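Local coordinates for protein PnpC (Pseudomonas putida, PDB 3N9T) that probably cleaves the aromatic ring of hydroxyquinol between its 1- and 2-hydroxyls with dioxygen, as an intradiol dioxygenase that binds ferric iron, at residues A[257-262]-A[279-284]. Sequence-based numbering, arbitrary orientation.
Sequences VKYEDR and KSAYYE
Two antiparallel strands of the beta-rich intradiol dioxygenase domain meet where E260 pairs with S280, and they illustrate how a strand pair that splays apart is completed by water. E260 and S280 form a hydrogen-bonded pair joined by two reciprocal backbone bonds: E260 N reaches S280 O at 2.8 Å, and S280 N reaches E260 O at 2.9 Å. Toward V257 the ladder gives way, and one water, 2.6 Å from K258 O, donates to that carbonyl while accepting from Y282 N. Beside this water the contact turns apolar. The methyl CB of A281 sits 3.7 Å from the centroid of the Y259 ring, only 5° off its normal, a CH-pi contact over the centre of one face. With CG anti to its carbonyl carbon (chi1 -75°), Y259 lays its ring across A281 and also touches V132 and P191. Replacing Y259 with serine would probably leave the A281 methyl without its aromatic cover and open a gap against V132. V257 CG2 comes within 4.2 Å of Y283 CD1 at the ring edge. On the face carrying E260 and S280, the R262 guanidinium lies with one face over S280 CB; E260 OE1 accepts from R262 NE (3.0 Å) through its anti lone pair, 19° out of the guanidinium plane, in a salt bridge, while NH1 pairs with D266. Strand 278-287 also pairs in parallel with strand 129-138, so it is an interior strand of the mixed sheet, and the side chain of Y259, about 7 Å from that of the iron ligand H218, places this pairing near the ferric site of the intradiol dioxygenase fold.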
loop_
_atom_site.group_PDB
_atom_site.type_symbol
_atom_site.label_atom_id
_atom_site.label_comp_id
_atom_site.label_asym_id
_atom_site.label_seq_id
_atom_site.Cartn_x
_atom_site.Cartn_y
_atom_site.Cartn_z
ATOM N N VAL A 257 11.164 30.789 -11.039
ATOM C CA VAL A 257 11.249 32.233 -11.196
ATOM C C VAL A 257 12.652 32.635 -10.690
ATOM O O VAL A 257 13.131 32.132 -9.663
ATOM C CB VAL A 257 10.101 32.942 -10.400
ATOM C CG1 VAL A 257 10.295 32.764 -8.847
ATOM C CG2 VAL A 257 10.041 34.359 -10.803
ATOM N N LYS A 258 13.293 33.544 -11.403
ATOM C CA LYS A 258 14.593 34.059 -11.046
ATOM C C LYS A 258 14.563 35.150 -9.940
ATOM O O LYS A 258 13.853 36.138 -10.052
ATOM C CB LYS A 258 15.186 34.627 -12.348
ATOM C CG LYS A 258 16.553 35.323 -12.192
ATOM C CD LYS A 258 17.695 34.358 -12.107
ATOM C CE LYS A 258 18.989 35.141 -12.448
ATOM N NZ LYS A 258 20.197 34.298 -12.186
ATOM N N TYR A 259 15.305 34.957 -8.867
ATOM C CA TYR A 259 15.486 36.010 -7.888
ATOM C C TYR A 259 16.698 36.902 -8.324
ATOM O O TYR A 259 17.829 36.562 -8.025
ATOM C CB TYR A 259 15.665 35.440 -6.498
ATOM C CG TYR A 259 14.363 34.930 -5.882
ATOM C CD1 TYR A 259 13.786 33.745 -6.311
ATOM C CD2 TYR A 259 13.761 35.622 -4.849
ATOM C CE1 TYR A 259 12.575 33.254 -5.740
ATOM C CE2 TYR A 259 12.564 35.173 -4.264
ATOM C CZ TYR A 259 11.970 33.990 -4.719
ATOM O OH TYR A 259 10.832 33.584 -4.091
ATOM N N GLU A 260 16.429 37.988 -9.059
ATOM C CA GLU A 260 17.503 38.843 -9.654
ATOM C C GLU A 260 18.048 39.777 -8.625
ATOM O O GLU A 260 17.348 40.161 -7.696
ATOM C CB GLU A 260 16.965 39.700 -10.798
ATOM C CG GLU A 260 16.151 38.962 -11.821
ATOM C CD GLU A 260 15.744 39.857 -12.986
ATOM O OE1 GLU A 260 15.698 41.103 -12.830
ATOM O OE2 GLU A 260 15.519 39.308 -14.075
ATOM N N ASP A 261 19.300 40.159 -8.772
ATOM C CA ASP A 261 19.895 41.137 -7.851
ATOM C C ASP A 261 19.571 42.506 -8.401
ATOM O O ASP A 261 19.813 42.769 -9.544
ATOM C CB ASP A 261 21.409 40.897 -7.715
ATOM C CG ASP A 261 21.718 39.471 -7.255
ATOM O OD1 ASP A 261 21.689 39.243 -6.032
ATOM O OD2 ASP A 261 21.951 38.580 -8.120
ATOM N N ARG A 262 18.935 43.357 -7.611
ATOM C CA ARG A 262 18.538 44.661 -8.122
ATOM C C ARG A 262 19.213 45.781 -7.347
ATOM O O ARG A 262 19.494 45.598 -6.170
ATOM C CB ARG A 262 17.026 44.862 -7.959
ATOM C CG ARG A 262 16.197 43.925 -8.799
ATOM C CD ARG A 262 16.409 44.197 -10.277
ATOM N NE ARG A 262 15.380 43.414 -10.937
ATOM C CZ ARG A 262 14.143 43.871 -11.118
ATOM N NH1 ARG A 262 13.839 45.108 -10.727
ATOM N NH2 ARG A 262 13.222 43.089 -11.686
ATOM N N LYS A 279 16.973 41.389 -3.510
ATOM C CA LYS A 279 16.600 40.334 -4.470
ATOM C C LYS A 279 15.128 40.462 -4.927
ATOM O O LYS A 279 14.296 40.779 -4.120
ATOM C CB LYS A 279 16.863 38.951 -3.854
ATOM C CG LYS A 279 18.319 38.757 -3.327
ATOM C CD LYS A 279 19.127 38.043 -4.456
ATOM C CE LYS A 279 20.559 37.648 -3.961
ATOM N NZ LYS A 279 21.193 36.793 -5.039
ATOM N N SER A 280 14.839 40.206 -6.210
ATOM C CA SER A 280 13.493 40.446 -6.730
ATOM C C SER A 280 13.078 39.345 -7.647
ATOM O O SER A 280 13.848 38.994 -8.562
ATOM C CB SER A 280 13.454 41.678 -7.647
ATOM O OG SER A 280 12.119 42.140 -7.604
ATOM N N ALA A 281 11.863 38.859 -7.466
ATOM C CA ALA A 281 11.300 37.814 -8.331
ATOM C C ALA A 281 9.919 38.302 -8.855
ATOM O O ALA A 281 9.049 38.706 -8.052
ATOM C CB ALA A 281 11.166 36.540 -7.548
ATOM N N TYR A 282 9.748 38.243 -10.169
ATOM C CA TYR A 282 8.596 38.823 -10.833
ATOM C C TYR A 282 7.804 37.699 -11.447
ATOM O O TYR A 282 8.378 36.909 -12.230
ATOM C CB TYR A 282 9.018 39.792 -11.999
ATOM C CG TYR A 282 7.791 40.379 -12.714
ATOM C CD1 TYR A 282 7.071 41.404 -12.149
ATOM C CD2 TYR A 282 7.377 39.867 -13.951
ATOM C CE1 TYR A 282 5.944 41.911 -12.768
ATOM C CE2 TYR A 282 6.305 40.374 -14.590
ATOM C CZ TYR A 282 5.575 41.379 -13.992
ATOM O OH TYR A 282 4.459 41.872 -14.587
ATOM N N TYR A 283 6.506 37.631 -11.179
ATOM C CA TYR A 283 5.748 36.538 -11.760
ATOM C C TYR A 283 4.330 36.913 -12.189
ATOM O O TYR A 283 3.626 37.564 -11.423
ATOM C CB TYR A 283 5.739 35.313 -10.827
ATOM C CG TYR A 283 5.310 33.985 -11.569
ATOM C CD1 TYR A 283 6.252 33.223 -12.250
ATOM C CD2 TYR A 283 3.971 33.553 -11.576
ATOM C CE1 TYR A 283 5.909 32.052 -12.917
ATOM C CE2 TYR A 283 3.609 32.372 -12.221
ATOM C CZ TYR A 283 4.587 31.634 -12.903
ATOM O OH TYR A 283 4.274 30.458 -13.526
ATOM N N GLU A 284 3.917 36.506 -13.393
ATOM C CA GLU A 284 2.499 36.745 -13.757
ATOM C C GLU A 284 1.647 35.452 -13.702
ATOM O O GLU A 284 1.855 34.498 -14.495
ATOM C CB GLU A 284 2.363 37.442 -15.101
ATOM C CG GLU A 284 3.126 38.753 -15.102
ATOM C CD GLU A 284 3.005 39.489 -16.434
ATOM O OE1 GLU A 284 2.721 38.832 -17.455
ATOM O OE2 GLU A 284 3.197 40.717 -16.436
HETATM O O HOH W 1 12.318 37.501 -11.698
HETATM O O HOH W 2 12.837 40.433 -11.223
#